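Local coordinates for putative integron gene cassette protein (Uncultured bacterium, PDB 3FUY) that is of unknown function, the product of a mobile integron gene cassette from a salt-marsh bacterium, an alpha/beta protein found as an assembly of three copies, at residues T27-P32 and G60-C65; V35-F40 and D67-V72; Q77-D82 and K132-A137. All coordinates share one frame; numbering follows the deposited sequence.

Contact 1: residues T27-P32 and G60-C65; sequences TSFLSP and GDIDLC
The CD1 methyl of Ile-62 meets two residues of the edge strand at once: CG2 of Thr-27 lies 4.1 Å from Ile-62 CD1, and CZ of Phe-29 lies 4.2 Å from the same Ile-62 CD1. Ile-62 carries the whole helical side of this sparse apolar contact, which buries about 102 Å², both sides summed. Its chi1 of -71° sets CG1 beside the backbone N, opposite the carbonyl carbon, and the extended chi2 then sends CD1 out from the helix toward the strand, while the CG2 branch stays beyond 4.5 Å of residues 27-32. In Thr-27 it is the methyl that makes the closest approach. CG2 stands opposite the backbone N (chi1 of OG1 -65°), which brings the two methyls tip to tip. The CB bond of Phe-29 is not aimed at the helix, but the end of the ring comes nearer, with CZ its closest atom, and CD1 of Ile-62 reaches that end at a slant.

Thr-27 and Phe-29 alternate along strand 25-29, an outermost strand of the six-stranded mixed sheet, and their side chains therefore emerge on the same side, where helix 59-79 packs near its N-terminal end. Between them Ser-28 faces the other way and packs on Ser-28 of both neighbouring subunits. Beyond the strand the chain turns a corner at Leu-30, and the carbonyl oxygens of Ser-31 and Pro-32 come round to lie in plane at the edge of the Phe-29 ring.

The second subunit closes in from outside: its Phe-40 packs on Ile-62 and its Arg-38 on Phe-29, while its Thr-36 OG1 hydrogen-bonds Phe-29 O. Within the chain, Val-35 of the adjoining strand packs against both Thr-27 and Phe-29.

Contact 2: residues V35-F40 and D67-V72; sequences VTIRDF and DKMKGV
Helix 59-79 packs across one face of the mixed sheet, and here Met-69, a selenomethionine in this crystal, reaches from the helix to strand 34-39. Its selenium lies 3.9 Å from CG2 of Ile-37, and its terminal CE is 4.1 Å from CB of Asp-39 and 3.9 Å from the carbonyl O of Ile-37. The side chain runs straight out through CG to SE, and the bend at the last torsion (chi3 74°) turns the methyl in toward the strand, where it meets Ile-37 O and Asp-39 CB. Ile-37 offers its short CG2 branch, and the two side chains meet at an angle instead of end to end. Asp-39, two residues on and on the same side of the strand, adds only its CB methylene. Its carboxylate, trans to the main-chain nitrogen (chi1 -177°), is occupied elsewhere, with OD2 hydrogen-bonded to Asn-42 ND2. All three touching residues are buried, and the link is van der Waals in kind.

The CB bond of Arg-38 points away from the helix, and its NH2 hydrogen-bonds Ala-57 O of the third subunit. Ile-37 also packs on Ile-62, Cys-65 and Leu-66 of helix 59-79 and on Val-25 of strand 25-29, while Met-69 rests on Ala-46 of strand 44-49, placing the contact between the helix and three successive antiparallel strands.

Contact 3: residues Q77-D82 and K132-A137; sequences QSIGDD and KEKLRA
Lys-134 lays its aliphatic chain across the C-terminal end of helix 59-79, touching two consecutive residues with different parts of its length. CG, nearer the backbone, lies 4.0 Å from CG1 of Ile-79, and the two side chains pass at a slant. Farther out, CD and CE both sit 3.9 Å from CB of Ser-78, so the serine methylene abuts the outer half of the lysine. A bend at chi2 (-60°) turns the chain aside soon after it leaves helix 121-138, and from CG onward it is extended to NZ, running past Ser-78 without ending on it. Ser-78 presents carbon to the lysine; its OG, set beside the backbone N, makes a weak hydrogen bond back to Asp-74 O, one turn earlier. In Ile-79 the CB bond is not aimed straight at the other helix, and it is the CG1 branch that closes the distance. Charge takes no part in this surface contact, which is made of methylenes alone and buries about 125 Å², both sides summed.

Gly-80, with positive phi, then takes the chain out of the helix and away from the neighbouring one. On the inner side Leu-135 packs on Val-72 and Ala-75 of helix 59-79, on Ile-92 of strand 91-100 and on Phe-153 of strand 150-160. Ile-79 likewise rests on Ile-92 and on Leu-130 and Ala-131 of helix 121-138, so the contact bridges two helices over the sheet.

Helix 59-79 enters all three contacts: contact 1 near its start, contact 2 midway and contact 3 at its end. The first two bind it to adjacent strands, 25-29 and 34-39, and meet through the backbone hydrogen bond between Ser-28 O and Thr-36 N; contact 3 joins it to helix 121-138 and touches contact 2 through Val-72 and Leu-135. Contact 2 is buried, contact 1 partly buried and contact 3 at the surface; the first two reach another subunit, contact 3 does not. Contact 1 is methyl on methyl and ring, contact 2 a selenomethionine on isoleucine and an aspartate CB, contact 3 lysine methylenes. Contacts 1 and 3 lie about 25 Å apart between centres.

Contact 1: residues T27-P32 and G60-C65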
ATOM      1  N   THR B  27       3.108  -3.680  -6.537  1.00 24.24           N
ATOM      2  CA  THR B  27       3.958  -3.669  -5.349  1.00 24.88           C
ATOM      3  C   THR B  27       3.590  -2.473  -4.487  1.00 25.02           C
ATOM      4  O   THR B  27       3.368  -1.377  -5.020  1.00 24.17           O
ATOM      5  CB  THR B  27       5.442  -3.545  -5.748  1.00 25.09           C
ATOM      6  OG1 THR B  27       5.823  -4.714  -6.482  1.00 32.67           O
ATOM      7  CG2 THR B  27       6.326  -3.435  -4.508  1.00 33.63           C
ATOM      8  N   SER B  28       3.532  -2.673  -3.170  1.00 21.95           N
ATOM      9  CA  SER B  28       3.165  -1.587  -2.256  1.00 25.03           C
ATOM     10  C   SER B  28       4.015  -1.623  -0.994  1.00 22.13           C
ATOM     11  O   SER B  28       4.229  -2.682  -0.423  1.00 22.92           O
ATOM     12  CB  SER B  28       1.677  -1.672  -1.864  1.00 23.13           C
ATOM     13  OG  SER B  28       0.841  -1.757  -3.010  1.00 26.43           O
ATOM     14  N   PHE B  29       4.491  -0.468  -0.548  1.00 23.54           N
ATOM     15  CA  PHE B  29       5.238  -0.420   0.712  1.00 23.90           C
ATOM     16  C   PHE B  29       4.308  -0.087   1.862  1.00 25.54           C
ATOM     17  O   PHE B  29       3.772   1.021   1.921  1.00 26.72           O
ATOM     18  CB  PHE B  29       6.345   0.630   0.649  1.00 23.04           C
ATOM     19  CG  PHE B  29       7.522   0.219  -0.171  1.00 25.77           C
ATOM     20  CD1 PHE B  29       8.724  -0.127   0.441  1.00 23.71           C
ATOM     21  CD2 PHE B  29       7.437   0.180  -1.560  1.00 24.51           C
ATOM     22  CE1 PHE B  29       9.813  -0.497  -0.301  1.00 23.57           C
ATOM     23  CE2 PHE B  29       8.528  -0.194  -2.320  1.00 26.19           C
ATOM     24  CZ  PHE B  29       9.727  -0.536  -1.684  1.00 23.76           C
ATOM     25  N   LEU B  30       4.118  -1.033   2.777  1.00 24.80           N
ATOM     26  CA  LEU B  30       3.354  -0.759   3.988  1.00 28.91           C
ATOM     27  C   LEU B  30       4.258  -0.046   4.985  1.00 32.70           C
ATOM     28  O   LEU B  30       3.804   0.764   5.800  1.00 34.55           O
ATOM     29  CB  LEU B  30       2.792  -2.039   4.592  1.00 27.88           C
ATOM     30  CG  LEU B  30       1.921  -2.865   3.648  1.00 28.70           C
ATOM     31  CD1 LEU B  30       1.411  -4.073   4.394  1.00 32.41           C
ATOM     32  CD2 LEU B  30       0.759  -2.045   3.069  1.00 30.16           C
ATOM     33  N   SER B  31       5.549  -0.352   4.904  1.00 27.98           N
ATOM     34  CA  SER B  31       6.575   0.414   5.596  1.00 30.01           C
ATOM     35  C   SER B  31       7.868   0.279   4.782  1.00 27.44           C
ATOM     36  O   SER B  31       7.883  -0.389   3.744  1.00 28.17           O
ATOM     37  CB  SER B  31       6.753  -0.091   7.034  1.00 28.01           C
ATOM     38  OG  SER B  31       7.623  -1.215   7.089  1.00 30.87           O
ATOM     39  N   PRO B  32       8.949   0.928   5.218  1.00 28.51           N
ATOM     40  CA  PRO B  32      10.167   0.769   4.412  1.00 27.72           C
ATOM     41  C   PRO B  32      10.576  -0.702   4.223  1.00 25.01           C
ATOM     42  O   PRO B  32      11.072  -1.059   3.163  1.00 24.03           O
ATOM     43  CB  PRO B  32      11.219   1.525   5.230  1.00 29.64           C
ATOM     44  CG  PRO B  32      10.420   2.564   5.991  1.00 28.01           C
ATOM     45  CD  PRO B  32       9.132   1.873   6.340  1.00 27.41           C
ATOM     46  N   GLY B  60      16.555  -4.787  -5.759  1.00 22.76           N
ATOM     47  CA  GLY B  60      17.176  -6.106  -5.704  1.00 26.58           C
ATOM     48  C   GLY B  60      16.400  -7.070  -4.824  1.00 25.25           C
ATOM     49  O   GLY B  60      16.103  -8.199  -5.224  1.00 23.93           O
ATOM     50  N   ASP B  61      16.066  -6.620  -3.618  1.00 25.63           N
ATOM     51  CA  ASP B  61      15.208  -7.382  -2.714  1.00 25.74           C
ATOM     52  C   ASP B  61      13.877  -7.804  -3.367  1.00 24.59           C
ATOM     53  O   ASP B  61      13.417  -8.932  -3.200  1.00 22.22           O
ATOM     54  CB  ASP B  61      14.921  -6.575  -1.446  1.00 24.53           C
ATOM     55  CG  ASP B  61      16.181  -6.198  -0.686  1.00 29.17           C
ATOM     56  OD1 ASP B  61      17.135  -7.012  -0.652  1.00 30.44           O
ATOM     57  OD2 ASP B  61      16.217  -5.084  -0.126  1.00 27.21           O
ATOM     58  N   ILE B  62      13.241  -6.886  -4.084  1.00 23.50           N
ATOM     59  CA  ILE B  62      11.976  -7.216  -4.727  1.00 21.93           C
ATOM     60  C   ILE B  62      12.194  -8.208  -5.868  1.00 22.73           C
ATOM     61  O   ILE B  62      11.429  -9.147  -6.018  1.00 23.41           O
ATOM     62  CB  ILE B  62      11.239  -5.942  -5.208  1.00 23.47           C
ATOM     63  CG1 ILE B  62      10.704  -5.179  -3.990  1.00 21.55           C
ATOM     64  CG2 ILE B  62      10.089  -6.298  -6.154  1.00 22.53           C
ATOM     65  CD1 ILE B  62      10.378  -3.705  -4.286  1.00 23.11           C
ATOM     66  N   ASP B  63      13.253  -8.015  -6.655  1.00 21.00           N
ATOM     67  CA  ASP B  63      13.572  -8.952  -7.727  1.00 23.21           C
ATOM     68  C   ASP B  63      13.864 -10.358  -7.170  1.00 25.50           C
ATOM     69  O   ASP B  63      13.465 -11.364  -7.756  1.00 24.24           O
ATOM     70  CB  ASP B  63      14.766  -8.456  -8.547  1.00 23.45           C
ATOM     71  CG  ASP B  63      14.894  -9.187  -9.870  1.00 26.28           C
ATOM     72  OD1 ASP B  63      13.946  -9.118 -10.671  1.00 26.06           O
ATOM     73  OD2 ASP B  63      15.926  -9.851 -10.102  1.00 30.25           O
ATOM     74  N   LEU B  64      14.555 -10.411  -6.032  1.00 23.85           N
ATOM     75  CA  LEU B  64      14.821 -11.670  -5.332  1.00 24.11           C
ATOM     76  C   LEU B  64      13.494 -12.319  -4.979  1.00 23.50           C
ATOM     77  O   LEU B  64      13.256 -13.497  -5.256  1.00 23.59           O
ATOM     78  CB  LEU B  64      15.639 -11.413  -4.059  1.00 22.32           C
ATOM     79  CG  LEU B  64      16.081 -12.653  -3.269  1.00 28.42           C
ATOM     80  CD1 LEU B  64      17.312 -12.305  -2.464  1.00 33.88           C
ATOM     81  CD2 LEU B  64      14.991 -13.144  -2.345  1.00 26.63           C
ATOM     82  N   CYS B  65      12.604 -11.529  -4.393  1.00 23.12           N
ATOM     83  CA  CYS B  65      11.289 -12.049  -4.052  1.00 22.78           C
ATOM     84  C   CYS B  65      10.562 -12.593  -5.293  1.00 22.55           C
ATOM     85  O   CYS B  65      10.003 -13.693  -5.263  1.00 18.86           O
ATOM     86  CB  CYS B  65      10.457 -10.993  -3.316  1.00 23.03           C
ATOM     87  SG  CYS B  65       8.919 -11.641  -2.656  1.00 26.81           S
TER

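Contact 2: residues V35-F40 and D67-V72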
ATOM      1  N   VAL B  35       6.634  -5.149   2.384  1.00 23.19           N
ATOM      2  CA  VAL B  35       6.154  -4.914   1.022  1.00 23.40           C
ATOM      3  C   VAL B  35       5.174  -5.997   0.596  1.00 23.36           C
ATOM      4  O   VAL B  35       5.419  -7.181   0.797  1.00 24.23           O
ATOM      5  CB  VAL B  35       7.338  -4.861   0.028  1.00 25.82           C
ATOM      6  CG1 VAL B  35       6.841  -4.856  -1.424  1.00 25.30           C
ATOM      7  CG2 VAL B  35       8.224  -3.638   0.317  1.00 21.00           C
ATOM      8  N   THR B  36       4.051  -5.595   0.017  1.00 23.95           N
ATOM      9  CA  THR B  36       3.139  -6.577  -0.550  1.00 24.71           C
ATOM     10  C   THR B  36       3.358  -6.660  -2.060  1.00 21.30           C
ATOM     11  O   THR B  36       3.483  -5.644  -2.750  1.00 19.95           O
ATOM     12  CB  THR B  36       1.661  -6.248  -0.255  1.00 26.28           C
ATOM     13  OG1 THR B  36       1.322  -4.987  -0.845  1.00 23.32           O
ATOM     14  CG2 THR B  36       1.415  -6.178   1.244  1.00 28.81           C
ATOM     15  N   ILE B  37       3.403  -7.881  -2.571  1.00 23.35           N
ATOM     16  CA  ILE B  37       3.625  -8.094  -3.997  1.00 22.19           C
ATOM     17  C   ILE B  37       2.545  -9.016  -4.544  1.00 23.04           C
ATOM     18  O   ILE B  37       2.466 -10.194  -4.197  1.00 23.19           O
ATOM     19  CB  ILE B  37       5.019  -8.687  -4.256  1.00 23.51           C
ATOM     20  CG1 ILE B  37       6.094  -7.759  -3.720  1.00 20.69           C
ATOM     21  CG2 ILE B  37       5.255  -8.891  -5.746  1.00 25.88           C
ATOM     22  CD1 ILE B  37       7.517  -8.415  -3.753  1.00 24.45           C
ATOM     23  N   ARG B  38       1.683  -8.452  -5.372  1.00 22.16           N
ATOM     24  CA  ARG B  38       0.587  -9.193  -5.956  1.00 21.45           C
ATOM     25  C   ARG B  38       0.937  -9.398  -7.428  1.00 25.19           C
ATOM     26  O   ARG B  38       1.048  -8.422  -8.164  1.00 26.04           O
ATOM     27  CB  ARG B  38      -0.690  -8.340  -5.850  1.00 24.31           C
ATOM     28  CG  ARG B  38      -1.842  -8.825  -6.704  1.00 27.70           C
ATOM     29  CD  ARG B  38      -2.270 -10.181  -6.274  1.00 27.88           C
ATOM     30  NE  ARG B  38      -3.590 -10.579  -6.773  1.00 27.63           N
ATOM     31  CZ  ARG B  38      -3.892 -11.829  -7.106  1.00 26.98           C
ATOM     32  NH1 ARG B  38      -2.941 -12.767  -7.068  1.00 27.63           N
ATOM     33  NH2 ARG B  38      -5.123 -12.147  -7.488  1.00 27.74           N
ATOM     34  N   ASP B  39       1.097 -10.649  -7.852  1.00 21.91           N
ATOM     35  CA  ASP B  39       1.367 -10.977  -9.264  1.00 24.50           C
ATOM     36  C   ASP B  39       0.061 -11.429  -9.912  1.00 24.71           C
ATOM     37  O   ASP B  39      -0.377 -12.556  -9.712  1.00 22.46           O
ATOM     38  CB  ASP B  39       2.425 -12.106  -9.371  1.00 22.63           C
ATOM     39  CG  ASP B  39       2.797 -12.445 -10.835  1.00 26.82           C
ATOM     40  OD1 ASP B  39       1.985 -12.210 -11.761  1.00 26.10           O
ATOM     41  OD2 ASP B  39       3.912 -12.959 -11.063  1.00 27.73           O
ATOM     42  N   PHE B  40      -0.576 -10.550 -10.672  1.00 22.46           N
ATOM     43  CA  PHE B  40      -1.867 -10.892 -11.277  1.00 26.64           C
ATOM     44  C   PHE B  40      -1.748 -12.018 -12.296  1.00 28.70           C
ATOM     45  O   PHE B  40      -2.533 -12.966 -12.260  1.00 23.90           O
ATOM     46  CB  PHE B  40      -2.476  -9.673 -11.973  1.00 22.92           C
ATOM     47  CG  PHE B  40      -2.997  -8.624 -11.020  1.00 24.08           C
ATOM     48  CD1 PHE B  40      -4.189  -8.826 -10.325  1.00 25.56           C
ATOM     49  CD2 PHE B  40      -2.317  -7.436 -10.843  1.00 23.08           C
ATOM     50  CE1 PHE B  40      -4.703  -7.852  -9.473  1.00 24.59           C
ATOM     51  CE2 PHE B  40      -2.812  -6.450  -9.979  1.00 28.41           C
ATOM     52  CZ  PHE B  40      -4.019  -6.665  -9.292  1.00 25.77           C
ATOM     53  N   ASP B  67      11.918 -13.797  -7.975  1.00 22.33           N
ATOM     54  CA  ASP B  67      12.555 -15.047  -8.376  1.00 22.56           C
ATOM     55  C   ASP B  67      12.110 -16.234  -7.512  1.00 23.36           C
ATOM     56  O   ASP B  67      11.884 -17.329  -8.033  1.00 21.83           O
ATOM     57  CB  ASP B  67      14.082 -14.920  -8.383  1.00 27.23           C
ATOM     58  CG  ASP B  67      14.612 -14.245  -9.650  1.00 33.76           C
ATOM     59  OD1 ASP B  67      13.829 -14.014 -10.593  1.00 41.27           O
ATOM     60  OD2 ASP B  67      15.827 -13.953  -9.704  1.00 46.00           O
ATOM     61  N   LYS B  68      11.983 -16.026  -6.198  1.00 20.95           N
ATOM     62  CA  LYS B  68      11.502 -17.094  -5.326  1.00 22.33           C
ATOM     63  C   LYS B  68      10.012 -17.403  -5.588  1.00 19.96           C
ATOM     64  O   LYS B  68       9.586 -18.554  -5.518  1.00 19.38           O
ATOM     65  CB  LYS B  68      11.739 -16.759  -3.837  1.00 20.20           C
ATOM     66  CG  LYS B  68      13.197 -16.479  -3.463  1.00 21.20           C
ATOM     67  CD  LYS B  68      14.124 -17.595  -3.934  1.00 23.70           C
ATOM     68  CE  LYS B  68      15.593 -17.145  -3.871  1.00 22.65           C
ATOM     69  NZ  LYS B  68      16.543 -18.251  -4.181  1.00 23.66           N
HETATM   70  N   MSE B  69       9.220 -16.377  -5.891  1.00 21.43           N
HETATM   71  CA  MSE B  69       7.824 -16.614  -6.293  1.00 21.69           C
HETATM   72  C   MSE B  69       7.795 -17.507  -7.522  1.00 21.31           C
HETATM   73  O   MSE B  69       6.984 -18.421  -7.619  1.00 19.63           O
HETATM   74  CB  MSE B  69       7.093 -15.295  -6.579  1.00 20.73           C
HETATM   75  CG  MSE B  69       6.986 -14.442  -5.327  1.00 24.54           C
HETATM   76 SE   MSE B  69       6.283 -12.657  -5.662  0.89 31.31          SE
HETATM   77  CE  MSE B  69       4.406 -13.100  -5.969  1.00 20.55           C
ATOM     78  N   LYS B  70       8.714 -17.260  -8.451  1.00 19.79           N
ATOM     79  CA  LYS B  70       8.793 -18.096  -9.632  1.00 23.00           C
ATOM     80  C   LYS B  70       9.248 -19.527  -9.265  1.00 22.85           C
ATOM     81  O   LYS B  70       8.736 -20.506  -9.796  1.00 21.64           O
ATOM     82  CB  LYS B  70       9.729 -17.478 -10.666  1.00 25.41           C
ATOM     83  CG  LYS B  70       9.861 -18.327 -11.941  1.00 33.61           C
ATOM     84  CD  LYS B  70      10.767 -17.660 -12.971  1.00 38.31           C
ATOM     85  CE  LYS B  70      10.844 -18.492 -14.247  1.00 45.66           C
ATOM     86  NZ  LYS B  70      11.286 -19.890 -13.987  1.00 40.77           N
ATOM     87  N   GLY B  71      10.196 -19.647  -8.339  1.00 23.20           N
ATOM     88  CA  GLY B  71      10.674 -20.966  -7.955  1.00 21.37           C
ATOM     89  C   GLY B  71       9.539 -21.825  -7.403  1.00 23.52           C
ATOM     90  O   GLY B  71       9.432 -23.021  -7.711  1.00 21.50           O
ATOM     91  N   VAL B  72       8.682 -21.216  -6.587  1.00 19.51           N
ATOM     92  CA  VAL B  72       7.524 -21.928  -6.041  1.00 23.14           C
ATOM     93  C   VAL B  72       6.511 -22.348  -7.120  1.00 25.51           C
ATOM     94  O   VAL B  72       6.049 -23.496  -7.136  1.00 24.11           O
ATOM     95  CB  VAL B  72       6.838 -21.124  -4.928  1.00 21.60           C
ATOM     96  CG1 VAL B  72       5.562 -21.813  -4.470  1.00 23.94           C
ATOM     97  CG2 VAL B  72       7.814 -20.909  -3.745  1.00 23.23           C
TER

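Contact 3: residues Q77-D82 and K132-A137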
ATOM      1  N   GLN B  77       4.397 -26.624 -10.638  1.00 33.67           N
ATOM      2  CA  GLN B  77       4.248 -27.168 -11.981  1.00 39.20           C
ATOM      3  C   GLN B  77       4.875 -28.562 -12.101  1.00 42.75           C
ATOM      4  O   GLN B  77       4.367 -29.399 -12.839  1.00 44.59           O
ATOM      5  CB  GLN B  77       4.840 -26.201 -13.020  1.00 40.62           C
ATOM      6  CG  GLN B  77       4.494 -26.531 -14.459  1.00 49.47           C
ATOM      7  CD  GLN B  77       2.998 -26.606 -14.689  1.00 52.86           C
ATOM      8  OE1 GLN B  77       2.219 -25.944 -14.000  1.00 52.57           O
ATOM      9  NE2 GLN B  77       2.586 -27.419 -15.659  1.00 57.68           N
ATOM     10  N   SER B  78       5.962 -28.812 -11.370  1.00 37.13           N
ATOM     11  CA  SER B  78       6.615 -30.122 -11.387  1.00 45.34           C
ATOM     12  C   SER B  78       5.811 -31.182 -10.647  1.00 46.80           C
ATOM     13  O   SER B  78       5.932 -32.370 -10.931  1.00 49.08           O
ATOM     14  CB  SER B  78       8.010 -30.052 -10.759  1.00 44.37           C
ATOM     15  OG  SER B  78       8.906 -29.380 -11.614  1.00 52.58           O
ATOM     16  N   ILE B  79       5.017 -30.747  -9.677  1.00 46.74           N
ATOM     17  CA  ILE B  79       4.254 -31.667  -8.848  1.00 46.07           C
ATOM     18  C   ILE B  79       2.923 -32.000  -9.491  1.00 48.30           C
ATOM     19  O   ILE B  79       2.372 -33.076  -9.278  1.00 51.24           O
ATOM     20  CB  ILE B  79       4.026 -31.093  -7.440  1.00 45.48           C
ATOM     21  CG1 ILE B  79       5.295 -31.262  -6.610  1.00 46.51           C
ATOM     22  CG2 ILE B  79       2.860 -31.785  -6.759  1.00 51.45           C
ATOM     23  CD1 ILE B  79       5.045 -31.404  -5.106  1.00 51.20           C
ATOM     24  N   GLY B  80       2.420 -31.073 -10.294  1.00 44.78           N
ATOM     25  CA  GLY B  80       1.152 -31.256 -10.971  1.00 46.54           C
ATOM     26  C   GLY B  80       0.569 -29.917 -11.378  1.00 47.69           C
ATOM     27  O   GLY B  80       0.756 -28.920 -10.686  1.00 49.19           O
ATOM     28  N   ASP B  81      -0.143 -29.893 -12.498  1.00 48.88           N
ATOM     29  CA  ASP B  81      -0.745 -28.665 -13.006  1.00 50.68           C
ATOM     30  C   ASP B  81      -1.960 -28.198 -12.198  1.00 51.74           C
ATOM     31  O   ASP B  81      -3.015 -28.836 -12.229  1.00 51.48           O
ATOM     32  CB  ASP B  81      -1.161 -28.854 -14.463  1.00 52.41           C
ATOM     33  CG  ASP B  81      -1.664 -27.576 -15.085  1.00 54.54           C
ATOM     34  OD1 ASP B  81      -1.272 -26.492 -14.601  1.00 57.35           O
ATOM     35  OD2 ASP B  81      -2.447 -27.648 -16.052  1.00 55.88           O
ATOM     36  N   ASP B  82      -1.823 -27.064 -11.509  1.00 48.12           N
ATOM     37  CA  ASP B  82      -2.893 -26.562 -10.642  1.00 45.11           C
ATOM     38  C   ASP B  82      -3.968 -25.752 -11.370  1.00 48.50           C
ATOM     39  O   ASP B  82      -4.817 -25.136 -10.729  1.00 47.45           O
ATOM     40  CB  ASP B  82      -2.323 -25.737  -9.480  1.00 40.54           C
ATOM     41  CG  ASP B  82      -1.566 -24.499  -9.952  1.00 43.38           C
ATOM     42  OD1 ASP B  82      -1.203 -24.426 -11.144  1.00 47.41           O
ATOM     43  OD2 ASP B  82      -1.322 -23.593  -9.130  1.00 40.18           O
ATOM     44  N   LYS B 132       9.155 -31.015  -0.858  1.00 34.84           N
ATOM     45  CA  LYS B 132      10.401 -30.524  -0.266  1.00 33.63           C
ATOM     46  C   LYS B 132      11.579 -30.680  -1.232  1.00 33.48           C
ATOM     47  O   LYS B 132      12.449 -29.811  -1.333  1.00 30.94           O
ATOM     48  CB  LYS B 132      10.703 -31.225   1.064  1.00 35.68           C
ATOM     49  CG  LYS B 132       9.772 -30.842   2.196  1.00 40.74           C
ATOM     50  CD  LYS B 132      10.327 -31.256   3.567  1.00 43.45           C
ATOM     51  CE  LYS B 132      10.477 -32.761   3.698  1.00 48.92           C
ATOM     52  NZ  LYS B 132      10.933 -33.159   5.074  1.00 53.76           N
ATOM     53  N   GLU B 133      11.599 -31.803  -1.936  1.00 31.25           N
ATOM     54  CA  GLU B 133      12.599 -32.062  -2.958  1.00 35.95           C
ATOM     55  C   GLU B 133      12.524 -30.985  -4.047  1.00 33.91           C
ATOM     56  O   GLU B 133      13.520 -30.350  -4.363  1.00 28.45           O
ATOM     57  CB  GLU B 133      12.352 -33.448  -3.553  1.00 38.91           C
ATOM     58  CG  GLU B 133      13.331 -33.903  -4.618  1.00 48.19           C
ATOM     59  CD  GLU B 133      12.906 -35.230  -5.248  1.00 54.80           C
ATOM     60  OE1 GLU B 133      12.379 -36.105  -4.517  1.00 54.05           O
ATOM     61  OE2 GLU B 133      13.090 -35.392  -6.476  1.00 60.94           O
ATOM     62  N   LYS B 134      11.339 -30.773  -4.612  1.00 30.11           N
ATOM     63  CA  LYS B 134      11.195 -29.768  -5.663  1.00 32.71           C
ATOM     64  C   LYS B 134      11.598 -28.381  -5.178  1.00 29.29           C
ATOM     65  O   LYS B 134      12.232 -27.631  -5.910  1.00 29.18           O
ATOM     66  CB  LYS B 134       9.767 -29.738  -6.217  1.00 34.77           C
ATOM     67  CG  LYS B 134       9.289 -31.076  -6.777  1.00 37.66           C
ATOM     68  CD  LYS B 134      10.176 -31.552  -7.914  1.00 44.14           C
ATOM     69  CE  LYS B 134       9.626 -32.830  -8.552  1.00 49.81           C
ATOM     70  NZ  LYS B 134      10.509 -33.321  -9.647  1.00 57.06           N
ATOM     71  N   LEU B 135      11.252 -28.054  -3.936  1.00 26.23           N
ATOM     72  CA  LEU B 135      11.549 -26.729  -3.398  1.00 28.66           C
ATOM     73  C   LEU B 135      13.030 -26.530  -3.105  1.00 27.95           C
ATOM     74  O   LEU B 135      13.566 -25.440  -3.298  1.00 25.55           O
ATOM     75  CB  LEU B 135      10.714 -26.443  -2.136  1.00 25.60           C
ATOM     76  CG  LEU B 135       9.232 -26.135  -2.359  1.00 24.41           C
ATOM     77  CD1 LEU B 135       8.514 -26.218  -1.030  1.00 31.45           C
ATOM     78  CD2 LEU B 135       9.035 -24.754  -3.002  1.00 19.80           C
ATOM     79  N   ARG B 136      13.696 -27.575  -2.627  1.00 24.78           N
ATOM     80  CA  ARG B 136      15.119 -27.462  -2.374  1.00 30.11           C
ATOM     81  C   ARG B 136      15.818 -27.100  -3.670  1.00 26.85           C
ATOM     82  O   ARG B 136      16.709 -26.256  -3.680  1.00 25.96           O
ATOM     83  CB  ARG B 136      15.694 -28.756  -1.766  1.00 28.94           C
ATOM     84  CG  ARG B 136      15.621 -28.777  -0.234  1.00 32.34           C
ATOM     85  CD  ARG B 136      16.369 -29.990   0.355  1.00 37.60           C
ATOM     86  NE  ARG B 136      15.831 -31.237  -0.182  1.00 44.00           N
ATOM     87  CZ  ARG B 136      14.931 -31.998   0.438  1.00 47.07           C
ATOM     88  NH1 ARG B 136      14.476 -31.655   1.641  1.00 43.31           N
ATOM     89  NH2 ARG B 136      14.496 -33.111  -0.142  1.00 41.27           N
ATOM     90  N   ALA B 137      15.405 -27.737  -4.764  1.00 27.04           N
ATOM     91  CA  ALA B 137      15.950 -27.420  -6.091  1.00 28.64           C
ATOM     92  C   ALA B 137      15.546 -26.035  -6.611  1.00 26.68           C
ATOM     93  O   ALA B 137      16.407 -25.228  -6.980  1.00 25.42           O
ATOM     94  CB  ALA B 137      15.567 -28.492  -7.101  1.00 28.03           C
TER